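Local coordinates for penaeus monodon metallodensovirus major capsid protein (Penaeus monodon metallodensovirus, PDB 6WH7), which forms the icosahedral shell of a shrimp densovirus, sixty copies assembling into the capsid that presumably encloses and protects the viral genome, at residues H106-Y110 and G231-G235; K117-P121 and L226-S232. One frame throughout, in Å; residues are numbered along the deposited sequence.

Contact 1 (H106-Y110 and G231-G235); sequences HHKNY and GSDYG
The phenolic oxygen of Tyr110 receives the backbone N-H of Tyr234, OH to N 2.8 Å, with an angle of 142° at the hydrogen. CA of Asp233 lies beside the same hydroxyl, near the plane of the Tyr110 ring. Tyrosine suits the place: its ring reaches from the helix to the loop, and its hydroxyl satisfies an amide outside any sheet. With CG anti to the backbone N (chi1 -176°), the ring is carried from the start of helix 108-113 toward the loop. Tyr234 answers with its own ring, whose CD2 and CE2 edge lies over one face of Tyr110 in an offset edge-to-face pair, centroids 5.0 Å apart and planes at 63°. Beyond the rings, His106 ND1 gives a weak, bent bond to Tyr234 OH (3.3 Å), met at the imidazole edge; the stronger partner of that hydroxyl is Glu93. His107 serves as N-cap, its ND1 accepting Asn109 N at 3.0 Å. The contact is thus an offset edge-to-face tyrosine pair joining a side-chain-capped helix start to a surface loop of the capsid protein.

Contact 2 (K117-P121 and L226-S232); sequences KAHRP and LGFWFGS
Ala118 CB rests against Trp229 CB at 3.5 Å, its small methyl letting the indole lie close. Further along, Pro121 CD touches the edge of the Phe230 ring at CE2 and also reaches Leu226 CD1 (3.8 Å). Between these patches the backbones join: His119 and Phe230 form an antiparallel hydrogen-bonded pair, His119 N to Phe230 O and Phe230 N to His119 O both 2.8 Å. Arg120 crosses the indole obliquely and bends at its third torsion (chi3 61°), which helps lay the guanidinium over the six-membered ring of Trp229. CZ stands 3.8 Å from that ring's centroid with the planes 26° apart, a stacked cation-pi pair, while NH2 makes a salt bridge to Glu300. Arginine suits this place because its flat cation can cover an aromatic face and still pair with a carboxylate through an N-H. From the bridged pair itself, His119 turns its imidazole back over the partner chain: Phe230 CB packs on the ring face as a CH-pi contact, and NE2 donates to Ser232 O (2.7 Å), which lies near the ring plane. A single antiparallel bridge thus attaches short strand 229-230 to the start of strand 118-135, part of an antiparallel sheet.

Contacts 1 and 2 lie side by side, their centres about 11 Å apart and on the same side of the chain's centre. Their first segments follow in order, helix 108-113 leading into strand 118-135; their second segments overlap at Gly231 and Ser232, where strand 229-230 runs out into the 231-235 loop. Two successive elements therefore hold one continuous later segment, joining parts of the chain more than a hundred residues apart. The contacts also touch directly, Tyr110 OH lying 4.0 Å from His119 CE1. On the helix side Asn109 bonds to Trp304 of a second subunit, whereas Lys117 packs on Arg352 of a third, placing this region close to interfaces of the sixty-chain shell.

Contact 1 (H106-Y110 and G231-G235)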
loop_
_atom_site.group_PDB
_atom_site.type_symbol
_atom_site.label_atom_id
_atom_site.label_comp_id
_atom_site.label_asym_id
_atom_site.label_seq_id
_atom_site.Cartn_x
_atom_site.Cartn_y
_atom_site.Cartn_z
ATOM N N HIS A 106 48.186 -32.191 -85.868
ATOM C CA HIS A 106 48.067 -32.312 -84.428
ATOM C C HIS A 106 48.211 -30.953 -83.767
ATOM O O HIS A 106 48.981 -30.104 -84.215
ATOM C CB HIS A 106 49.128 -33.269 -83.908
ATOM C CG HIS A 106 49.011 -34.646 -84.474
ATOM N ND1 HIS A 106 48.097 -35.565 -84.010
ATOM C CD2 HIS A 106 49.650 -35.239 -85.508
ATOM C CE1 HIS A 106 48.209 -36.681 -84.707
ATOM N NE2 HIS A 106 49.139 -36.507 -85.626
ATOM N N HIS A 107 47.450 -30.745 -82.705
ATOM C CA HIS A 107 47.583 -29.525 -81.937
ATOM C C HIS A 107 48.880 -29.574 -81.146
ATOM O O HIS A 107 49.367 -30.646 -80.783
ATOM C CB HIS A 107 46.383 -29.360 -81.012
ATOM C CG HIS A 107 46.262 -27.998 -80.412
ATOM N ND1 HIS A 107 46.971 -27.610 -79.300
ATOM C CD2 HIS A 107 45.504 -26.938 -80.765
ATOM C CE1 HIS A 107 46.661 -26.364 -78.997
ATOM N NE2 HIS A 107 45.772 -25.934 -79.870
ATOM N N LYS A 108 49.462 -28.405 -80.896
ATOM C CA LYS A 108 50.767 -28.398 -80.254
ATOM C C LYS A 108 50.693 -28.762 -78.783
ATOM O O LYS A 108 51.685 -29.242 -78.232
ATOM C CB LYS A 108 51.444 -27.046 -80.416
ATOM C CG LYS A 108 51.819 -26.744 -81.829
ATOM C CD LYS A 108 52.663 -25.523 -81.923
ATOM C CE LYS A 108 54.025 -25.807 -81.356
ATOM N NZ LYS A 108 54.744 -26.831 -82.142
ATOM N N ASN A 109 49.553 -28.546 -78.130
ATOM C CA ASN A 109 49.415 -29.013 -76.759
ATOM C C ASN A 109 49.480 -30.522 -76.677
ATOM O O ASN A 109 49.877 -31.065 -75.645
ATOM C CB ASN A 109 48.113 -28.523 -76.142
ATOM C CG ASN A 109 48.195 -27.102 -75.694
ATOM O OD1 ASN A 109 49.276 -26.581 -75.460
ATOM N ND2 ASN A 109 47.053 -26.466 -75.546
ATOM N N TYR A 110 49.099 -31.217 -77.740
ATOM C CA TYR A 110 49.188 -32.663 -77.687
ATOM C C TYR A 110 50.617 -33.136 -77.888
ATOM O O TYR A 110 51.085 -34.017 -77.164
ATOM C CB TYR A 110 48.278 -33.304 -78.721
ATOM C CG TYR A 110 48.314 -34.791 -78.582
ATOM C CD1 TYR A 110 47.625 -35.407 -77.560
ATOM C CD2 TYR A 110 49.066 -35.576 -79.434
ATOM C CE1 TYR A 110 47.660 -36.749 -77.400
ATOM C CE2 TYR A 110 49.107 -36.930 -79.281
ATOM C CZ TYR A 110 48.400 -37.507 -78.258
ATOM O OH TYR A 110 48.412 -38.856 -78.075
ATOM N N GLY A 231 50.955 -43.256 -71.772
ATOM C CA GLY A 231 52.299 -42.781 -72.001
ATOM C C GLY A 231 52.664 -42.569 -73.451
ATOM O O GLY A 231 53.773 -42.121 -73.748
ATOM N N SER A 232 51.755 -42.880 -74.366
ATOM C CA SER A 232 52.052 -42.842 -75.787
ATOM C C SER A 232 50.972 -42.050 -76.507
ATOM O O SER A 232 50.036 -41.536 -75.893
ATOM C CB SER A 232 52.167 -44.257 -76.360
ATOM O OG SER A 232 52.434 -44.218 -77.748
ATOM N N ASP A 233 51.105 -41.950 -77.825
ATOM C CA ASP A 233 50.116 -41.237 -78.613
ATOM C C ASP A 233 48.882 -42.098 -78.832
ATOM O O ASP A 233 48.947 -43.328 -78.815
ATOM C CB ASP A 233 50.693 -40.791 -79.955
ATOM C CG ASP A 233 51.161 -41.945 -80.805
ATOM O OD1 ASP A 233 51.204 -43.090 -80.309
ATOM O OD2 ASP A 233 51.482 -41.707 -81.987
ATOM N N TYR A 234 47.739 -41.435 -79.027
ATOM C CA TYR A 234 46.497 -42.176 -79.207
ATOM C C TYR A 234 46.518 -42.978 -80.499
ATOM O O TYR A 234 46.155 -44.157 -80.501
ATOM C CB TYR A 234 45.295 -41.234 -79.136
ATOM C CG TYR A 234 45.307 -40.108 -80.129
ATOM C CD1 TYR A 234 44.751 -40.256 -81.385
ATOM C CD2 TYR A 234 45.856 -38.891 -79.802
ATOM C CE1 TYR A 234 44.767 -39.230 -82.285
ATOM C CE2 TYR A 234 45.883 -37.866 -80.697
ATOM C CZ TYR A 234 45.329 -38.032 -81.934
ATOM O OH TYR A 234 45.348 -36.993 -82.830
ATOM N N GLY A 235 46.961 -42.378 -81.598
ATOM C CA GLY A 235 47.214 -43.157 -82.792
ATOM C C GLY A 235 45.993 -43.825 -83.384
ATOM O O GLY A 235 45.932 -45.055 -83.427
#

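Contact 2 (K117-P121 and L226-S232)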
loop_
_atom_site.group_PDB
_atom_site.type_symbol
_atom_site.label_atom_id
_atom_site.label_comp_id
_atom_site.label_asym_id
_atom_site.label_seq_id
_atom_site.Cartn_x
_atom_site.Cartn_y
_atom_site.Cartn_z
ATOM N N LYS A 117 55.395 -37.326 -68.767
ATOM C CA LYS A 117 55.500 -38.737 -68.428
ATOM C C LYS A 117 54.207 -39.466 -68.750
ATOM O O LYS A 117 54.227 -40.563 -69.319
ATOM C CB LYS A 117 55.853 -38.924 -66.960
ATOM C CG LYS A 117 56.125 -40.371 -66.673
ATOM C CD LYS A 117 56.505 -40.642 -65.264
ATOM C CE LYS A 117 56.603 -42.128 -65.082
ATOM N NZ LYS A 117 57.649 -42.698 -65.966
ATOM N N ALA A 118 53.075 -38.864 -68.407
ATOM C CA ALA A 118 51.772 -39.472 -68.585
ATOM C C ALA A 118 50.772 -38.405 -68.980
ATOM O O ALA A 118 50.933 -37.231 -68.649
ATOM C CB ALA A 118 51.300 -40.153 -67.311
ATOM N N HIS A 119 49.733 -38.828 -69.690
ATOM C CA HIS A 119 48.638 -37.944 -70.046
ATOM C C HIS A 119 47.363 -38.759 -70.078
ATOM O O HIS A 119 47.389 -39.972 -70.278
ATOM C CB HIS A 119 48.866 -37.258 -71.393
ATOM C CG HIS A 119 48.974 -38.206 -72.539
ATOM N ND1 HIS A 119 47.876 -38.745 -73.164
ATOM C CD2 HIS A 119 50.053 -38.733 -73.156
ATOM C CE1 HIS A 119 48.274 -39.551 -74.129
ATOM N NE2 HIS A 119 49.592 -39.562 -74.145
ATOM N N ARG A 120 46.246 -38.083 -69.854
ATOM C CA ARG A 120 45.007 -38.790 -69.767
ATOM C C ARG A 120 43.890 -37.944 -70.357
ATOM O O ARG A 120 43.852 -36.733 -70.115
ATOM C CB ARG A 120 44.757 -39.129 -68.298
ATOM C CG ARG A 120 43.521 -39.859 -68.018
ATOM C CD ARG A 120 43.531 -40.363 -66.611
ATOM N NE ARG A 120 43.624 -39.330 -65.601
ATOM C CZ ARG A 120 43.869 -39.591 -64.328
ATOM N NH1 ARG A 120 44.033 -40.841 -63.942
ATOM N NH2 ARG A 120 43.940 -38.612 -63.445
ATOM N N PRO A 121 42.973 -38.546 -71.117
ATOM C CA PRO A 121 42.019 -37.741 -71.891
ATOM C C PRO A 121 40.913 -37.070 -71.096
ATOM O O PRO A 121 40.372 -36.081 -71.593
ATOM C CB PRO A 121 41.446 -38.757 -72.882
ATOM C CG PRO A 121 42.499 -39.751 -73.024
ATOM C CD PRO A 121 43.079 -39.904 -71.662
ATOM N N LEU A 226 39.385 -42.476 -65.579
ATOM C CA LEU A 226 40.308 -43.572 -65.802
ATOM C C LEU A 226 41.123 -43.762 -64.536
ATOM O O LEU A 226 41.577 -42.787 -63.932
ATOM C CB LEU A 226 41.231 -43.270 -66.985
ATOM C CG LEU A 226 40.637 -43.155 -68.387
ATOM C CD1 LEU A 226 41.616 -42.520 -69.320
ATOM C CD2 LEU A 226 40.313 -44.518 -68.908
ATOM N N GLY A 227 41.286 -44.998 -64.114
ATOM C CA GLY A 227 42.198 -45.165 -63.011
ATOM C C GLY A 227 43.645 -45.176 -63.409
ATOM O O GLY A 227 44.520 -45.405 -62.573
ATOM N N PHE A 228 43.925 -44.931 -64.682
ATOM C CA PHE A 228 45.253 -45.089 -65.237
ATOM C C PHE A 228 45.513 -43.946 -66.199
ATOM O O PHE A 228 44.625 -43.157 -66.513
ATOM C CB PHE A 228 45.404 -46.435 -65.939
ATOM C CG PHE A 228 44.501 -46.602 -67.110
ATOM C CD1 PHE A 228 44.938 -46.318 -68.379
ATOM C CD2 PHE A 228 43.204 -47.007 -66.938
ATOM C CE1 PHE A 228 44.116 -46.471 -69.442
ATOM C CE2 PHE A 228 42.376 -47.150 -68.004
ATOM C CZ PHE A 228 42.833 -46.881 -69.258
ATOM N N TRP A 229 46.748 -43.864 -66.658
ATOM C CA TRP A 229 47.216 -42.818 -67.546
ATOM C C TRP A 229 47.684 -43.448 -68.847
ATOM O O TRP A 229 47.666 -44.664 -69.012
ATOM C CB TRP A 229 48.341 -42.047 -66.868
ATOM C CG TRP A 229 47.888 -41.318 -65.670
ATOM C CD1 TRP A 229 47.634 -41.848 -64.452
ATOM C CD2 TRP A 229 47.734 -39.910 -65.533
ATOM N NE1 TRP A 229 47.267 -40.870 -63.576
ATOM C CE2 TRP A 229 47.332 -39.665 -64.214
ATOM C CE3 TRP A 229 47.877 -38.833 -66.401
ATOM C CZ2 TRP A 229 47.073 -38.393 -63.745
ATOM C CZ3 TRP A 229 47.620 -37.579 -65.935
ATOM C CH2 TRP A 229 47.223 -37.364 -64.621
ATOM N N PHE A 230 48.112 -42.610 -69.779
ATOM C CA PHE A 230 48.662 -43.065 -71.044
ATOM C C PHE A 230 50.040 -42.461 -71.238
ATOM O O PHE A 230 50.274 -41.306 -70.885
ATOM C CB PHE A 230 47.765 -42.692 -72.214
ATOM C CG PHE A 230 46.428 -43.348 -72.177
ATOM C CD1 PHE A 230 46.277 -44.648 -72.592
ATOM C CD2 PHE A 230 45.321 -42.662 -71.740
ATOM C CE1 PHE A 230 45.058 -45.250 -72.557
ATOM C CE2 PHE A 230 44.100 -43.265 -71.710
ATOM C CZ PHE A 230 43.968 -44.557 -72.124
ATOM N N GLY A 231 50.955 -43.256 -71.772
ATOM C CA GLY A 231 52.299 -42.781 -72.001
ATOM C C GLY A 231 52.664 -42.569 -73.451
ATOM O O GLY A 231 53.773 -42.121 -73.748
ATOM N N SER A 232 51.755 -42.880 -74.366
ATOM C CA SER A 232 52.052 -42.842 -75.787
ATOM C C SER A 232 50.972 -42.050 -76.507
ATOM O O SER A 232 50.036 -41.536 -75.893
ATOM C CB SER A 232 52.167 -44.257 -76.360
ATOM O OG SER A 232 52.434 -44.218 -77.748
#